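Local coordinates for protein processed glycerol phosphate lipoteichoic acid synthase 2 (Bacillus subtilis, PDB 2W8D) that is a synthase by name, with a C-terminal domain of the sulfatase family in the alkaline phosphatase clan that carries a magnesium ion, at residues K122-N132 with L185-L196. Residues are numbered along the deposited sequence; the frame is centred on the assembly and turned at random.
Sequences KNYTSATFHGN and LPQPFYTKFITL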
loop_
_atom_site.group_PDB
_atom_site.type_symbol
_atom_site.label_atom_id
_atom_site.label_comp_id
_atom_site.label_asym_id
_atom_site.label_seq_id
_atom_site.Cartn_x
_atom_site.Cartn_y
_atom_site.Cartn_z
ATOM N N LYS A 122 15.555 -16.924 0.843
ATOM C CA LYS A 122 15.815 -16.688 2.258
ATOM C C LYS A 122 14.870 -17.494 3.188
ATOM O O LYS A 122 14.836 -17.244 4.387
ATOM C CB LYS A 122 15.771 -15.172 2.586
ATOM C CG LYS A 122 17.087 -14.392 2.289
ATOM C CD LYS A 122 17.517 -13.439 3.463
ATOM C CE LYS A 122 16.623 -12.166 3.587
ATOM N NZ LYS A 122 16.836 -11.247 4.802
ATOM N N ASN A 123 14.117 -18.458 2.637
ATOM C CA ASN A 123 13.235 -19.373 3.421
ATOM C C ASN A 123 11.953 -18.772 4.025
ATOM O O ASN A 123 11.443 -19.272 5.042
ATOM C CB ASN A 123 14.028 -20.099 4.520
ATOM C CG ASN A 123 15.199 -20.845 3.968
ATOM O OD1 ASN A 123 15.051 -21.660 3.050
ATOM N ND2 ASN A 123 16.383 -20.557 4.489
ATOM N N TYR A 124 11.424 -17.723 3.400
ATOM C CA TYR A 124 10.172 -17.117 3.874
ATOM C C TYR A 124 8.962 -17.925 3.418
ATOM O O TYR A 124 8.826 -18.274 2.240
ATOM C CB TYR A 124 10.035 -15.630 3.442
ATOM C CG TYR A 124 10.884 -14.645 4.275
ATOM C CD1 TYR A 124 10.287 -13.704 5.122
ATOM C CD2 TYR A 124 12.278 -14.652 4.195
ATOM C CE1 TYR A 124 11.078 -12.820 5.862
ATOM C CE2 TYR A 124 13.064 -13.778 4.935
ATOM C CZ TYR A 124 12.469 -12.879 5.775
ATOM O OH TYR A 124 13.270 -12.005 6.482
ATOM N N THR A 125 8.074 -18.225 4.351
ATOM C CA THR A 125 6.782 -18.734 3.971
ATOM C C THR A 125 5.880 -17.506 3.788
ATOM O O THR A 125 5.952 -16.574 4.570
ATOM C CB THR A 125 6.244 -19.712 5.026
ATOM O OG1 THR A 125 7.143 -20.841 5.156
ATOM C CG2 THR A 125 4.890 -20.225 4.602
ATOM N N SER A 126 5.076 -17.466 2.739
ATOM C CA SER A 126 4.192 -16.329 2.520
ATOM C C SER A 126 2.720 -16.739 2.599
ATOM O O SER A 126 2.350 -17.842 2.151
ATOM C CB SER A 126 4.520 -15.582 1.205
ATOM O OG SER A 126 4.632 -16.456 0.078
ATOM N N ALA A 127 1.902 -15.867 3.196
ATOM C CA ALA A 127 0.448 -16.087 3.314
ATOM C C ALA A 127 -0.343 -14.771 3.271
ATOM O O ALA A 127 0.099 -13.769 3.826
ATOM C CB ALA A 127 0.125 -16.842 4.613
ATOM N N THR A 128 -1.523 -14.781 2.637
ATOM C CA THR A 128 -2.443 -13.656 2.738
ATOM C C THR A 128 -3.587 -14.017 3.665
ATOM O O THR A 128 -4.025 -15.167 3.661
ATOM C CB THR A 128 -3.020 -13.312 1.367
ATOM O OG1 THR A 128 -1.946 -12.927 0.498
ATOM C CG2 THR A 128 -4.059 -12.194 1.476
ATOM N N PHE A 129 -4.066 -13.038 4.450
ATOM C CA PHE A 129 -5.263 -13.198 5.271
ATOM C C PHE A 129 -6.322 -12.244 4.783
ATOM O O PHE A 129 -6.041 -11.080 4.524
ATOM C CB PHE A 129 -4.948 -12.904 6.735
ATOM C CG PHE A 129 -3.928 -13.829 7.320
ATOM C CD1 PHE A 129 -4.322 -14.917 8.101
ATOM C CD2 PHE A 129 -2.572 -13.651 7.049
ATOM C CE1 PHE A 129 -3.382 -15.784 8.613
ATOM C CE2 PHE A 129 -1.617 -14.528 7.570
ATOM C CZ PHE A 129 -2.025 -15.593 8.348
ATOM N N HIS A 130 -7.551 -12.701 4.665
ATOM C CA HIS A 130 -8.611 -11.834 4.189
ATOM C C HIS A 130 -9.945 -12.495 4.457
ATOM O O HIS A 130 -10.113 -13.692 4.228
ATOM C CB HIS A 130 -8.427 -11.611 2.705
ATOM C CG HIS A 130 -9.394 -10.647 2.111
ATOM N ND1 HIS A 130 -9.511 -9.344 2.550
ATOM C CD2 HIS A 130 -10.282 -10.791 1.106
ATOM C CE1 HIS A 130 -10.439 -8.731 1.840
ATOM N NE2 HIS A 130 -10.915 -9.585 0.954
ATOM N N GLY A 131 -10.892 -11.716 4.972
ATOM C CA GLY A 131 -12.172 -12.264 5.415
ATOM C C GLY A 131 -13.231 -12.296 4.335
ATOM O O GLY A 131 -14.368 -11.953 4.601
ATOM N N ASN A 132 -12.864 -12.698 3.121
ATOM C CA ASN A 132 -13.795 -12.747 1.995
ATOM C C ASN A 132 -13.339 -13.867 1.069
ATOM O O ASN A 132 -12.224 -14.348 1.214
ATOM C CB ASN A 132 -13.843 -11.397 1.253
ATOM C CG ASN A 132 -14.997 -11.311 0.209
ATOM O OD1 ASN A 132 -15.866 -12.171 0.148
ATOM N ND2 ASN A 132 -14.988 -10.265 -0.600
ATOM N N LEU A 185 2.574 -20.422 11.365
ATOM C CA LEU A 185 3.426 -20.264 10.187
ATOM C C LEU A 185 4.896 -20.516 10.507
ATOM O O LEU A 185 5.454 -19.911 11.422
ATOM C CB LEU A 185 3.255 -18.874 9.569
ATOM C CG LEU A 185 2.299 -18.655 8.389
ATOM C CD1 LEU A 185 0.981 -19.399 8.518
ATOM C CD2 LEU A 185 2.047 -17.150 8.153
ATOM N N PRO A 186 5.547 -21.397 9.728
ATOM C CA PRO A 186 6.983 -21.575 9.972
ATOM C C PRO A 186 7.694 -20.238 9.691
ATOM O O PRO A 186 7.333 -19.519 8.761
ATOM C CB PRO A 186 7.377 -22.666 8.981
ATOM C CG PRO A 186 6.357 -22.586 7.915
ATOM C CD PRO A 186 5.093 -22.057 8.495
ATOM N N GLN A 187 8.660 -19.902 10.531
ATOM C CA GLN A 187 9.340 -18.615 10.503
ATOM C C GLN A 187 10.675 -18.733 9.769
ATOM O O GLN A 187 11.330 -19.762 9.870
ATOM C CB GLN A 187 9.542 -18.130 11.947
ATOM C CG GLN A 187 8.293 -17.426 12.507
ATOM C CD GLN A 187 8.518 -16.800 13.854
ATOM O OE1 GLN A 187 9.443 -16.004 14.042
ATOM N NE2 GLN A 187 7.663 -17.143 14.807
ATOM N N PRO A 188 11.084 -17.693 9.016
ATOM C CA PRO A 188 10.459 -16.376 8.848
ATOM C C PRO A 188 9.271 -16.406 7.912
ATOM O O PRO A 188 9.221 -17.221 7.000
ATOM C CB PRO A 188 11.570 -15.540 8.230
ATOM C CG PRO A 188 12.433 -16.519 7.497
ATOM C CD PRO A 188 12.228 -17.883 8.101
ATOM N N PHE A 189 8.314 -15.506 8.127
ATOM C CA PHE A 189 7.146 -15.446 7.258
ATOM C C PHE A 189 6.895 -14.059 6.718
ATOM O O PHE A 189 7.231 -13.063 7.358
ATOM C CB PHE A 189 5.901 -15.992 7.961
ATOM C CG PHE A 189 5.517 -15.235 9.201
ATOM C CD1 PHE A 189 5.042 -13.931 9.124
ATOM C CD2 PHE A 189 5.619 -15.820 10.441
ATOM C CE1 PHE A 189 4.698 -13.225 10.301
ATOM C CE2 PHE A 189 5.268 -15.135 11.594
ATOM C CZ PHE A 189 4.814 -13.851 11.526
ATOM N N TYR A 190 6.275 -13.998 5.538
ATOM C CA TYR A 190 5.892 -12.754 4.896
ATOM C C TYR A 190 4.381 -12.818 4.655
ATOM O O TYR A 190 3.914 -13.705 3.937
ATOM C CB TYR A 190 6.639 -12.660 3.568
ATOM C CG TYR A 190 6.222 -11.524 2.631
ATOM C CD1 TYR A 190 5.047 -11.592 1.866
ATOM C CD2 TYR A 190 7.063 -10.431 2.466
ATOM C CE1 TYR A 190 4.721 -10.553 0.991
ATOM C CE2 TYR A 190 6.768 -9.425 1.613
ATOM C CZ TYR A 190 5.604 -9.466 0.897
ATOM O OH TYR A 190 5.399 -8.416 0.072
ATOM N N THR A 191 3.630 -11.891 5.240
ATOM C CA THR A 191 2.172 -12.013 5.348
ATOM C C THR A 191 1.451 -10.722 5.040
ATOM O O THR A 191 2.003 -9.638 5.268
ATOM C CB THR A 191 1.722 -12.444 6.759
ATOM O OG1 THR A 191 2.327 -11.595 7.739
ATOM C CG2 THR A 191 2.137 -13.848 7.014
ATOM N N LYS A 192 0.228 -10.853 4.513
ATOM C CA LYS A 192 -0.599 -9.719 4.131
ATOM C C LYS A 192 -1.951 -9.822 4.794
ATOM O O LYS A 192 -2.639 -10.839 4.628
ATOM C CB LYS A 192 -0.817 -9.665 2.609
ATOM C CG LYS A 192 0.423 -9.335 1.758
ATOM C CD LYS A 192 0.438 -10.173 0.435
ATOM C CE LYS A 192 -0.845 -10.016 -0.344
ATOM N NZ LYS A 192 -1.121 -8.552 -0.590
ATOM N N PHE A 193 -2.335 -8.767 5.522
ATOM C CA PHE A 193 -3.669 -8.670 6.090
ATOM C C PHE A 193 -4.513 -7.619 5.367
ATOM O O PHE A 193 -4.210 -6.413 5.405
ATOM C CB PHE A 193 -3.565 -8.341 7.580
ATOM C CG PHE A 193 -3.063 -9.488 8.421
ATOM C CD1 PHE A 193 -3.942 -10.249 9.158
ATOM C CD2 PHE A 193 -1.708 -9.802 8.463
ATOM C CE1 PHE A 193 -3.476 -11.319 9.932
ATOM C CE2 PHE A 193 -1.243 -10.827 9.226
ATOM C CZ PHE A 193 -2.120 -11.604 9.978
ATOM N N ILE A 194 -5.553 -8.067 4.670
ATOM C CA ILE A 194 -6.386 -7.138 3.903
ATOM C C ILE A 194 -7.680 -6.859 4.665
ATOM O O ILE A 194 -8.564 -7.723 4.735
ATOM C CB ILE A 194 -6.709 -7.657 2.469
ATOM C CG1 ILE A 194 -5.480 -8.316 1.803
ATOM C CG2 ILE A 194 -7.382 -6.500 1.597
ATOM C CD1 ILE A 194 -4.292 -7.390 1.525
ATOM N N THR A 195 -7.771 -5.668 5.257
ATOM C CA THR A 195 -8.937 -5.281 6.052
ATOM C C THR A 195 -10.098 -5.013 5.110
ATOM O O THR A 195 -9.876 -4.791 3.939
ATOM C CB THR A 195 -8.659 -4.043 6.969
ATOM O OG1 THR A 195 -8.399 -2.846 6.185
ATOM C CG2 THR A 195 -7.486 -4.340 7.884
ATOM N N LEU A 196 -11.314 -4.987 5.652
ATOM C CA LEU A 196 -12.579 -4.880 4.917
ATOM C C LEU A 196 -13.559 -3.816 5.405
ATOM O O LEU A 196 -14.391 -3.341 4.610
ATOM C CB LEU A 196 -13.342 -6.201 5.048
ATOM C CG LEU A 196 -12.997 -7.208 3.962
ATOM C CD1 LEU A 196 -13.715 -8.520 4.178
ATOM C CD2 LEU A 196 -13.258 -6.602 2.557
HETATM O O HOH W 1 -10.432 -9.069 6.075
#
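F129 and F193 extend from neighbouring strands in the same direction, their rings overlapping in an offset stack with centroids 4.4 Å apart and planes only 4° from parallel. CD2 of F129 sits over the rim of the F193 face, 3.6 Å from its CZ. Like first torsions, CG anti to the carbonyl carbon in both residues, turn the two rings to the same slant and let them stack. T191 CG2 meets the F129 ring at its edge, 3.9 Å from CE2. The two strands, 125-130 and 189-194, run parallel in register, part of the central mixed sheet of the alkaline phosphatase-like fold; strand 33-39 flanks 189-194 on its far side, and 150-152 pairs with 125-130. Backbone bonds alternate from T125 N to P188 O through to I194 N to F129 O. On the face carrying T128 and K192, the lysine chain bends so that CE comes 3.2 Å from T128 OG1, a hydroxyl buried without a polar partner, while its NZ forms salt bridges to E88 and E92. At the entry to the strands P188, preceded by a cis peptide, lays CB over the centre of the Y124 ring in a CH-pi contact, 3.7 Å from the centroid; the phenol hydroxyl bonds K32 O. At the other end H130 swings CG anti to its N (chi1 -175°), and ND1 donates to I194 O at 2.9 Å, the acceptor lying near the imidazole plane but the donor tilted 35° from the carbonyl plane. I194 O also takes a bond from a water, 2.7 Å away, which accepts from G131 N.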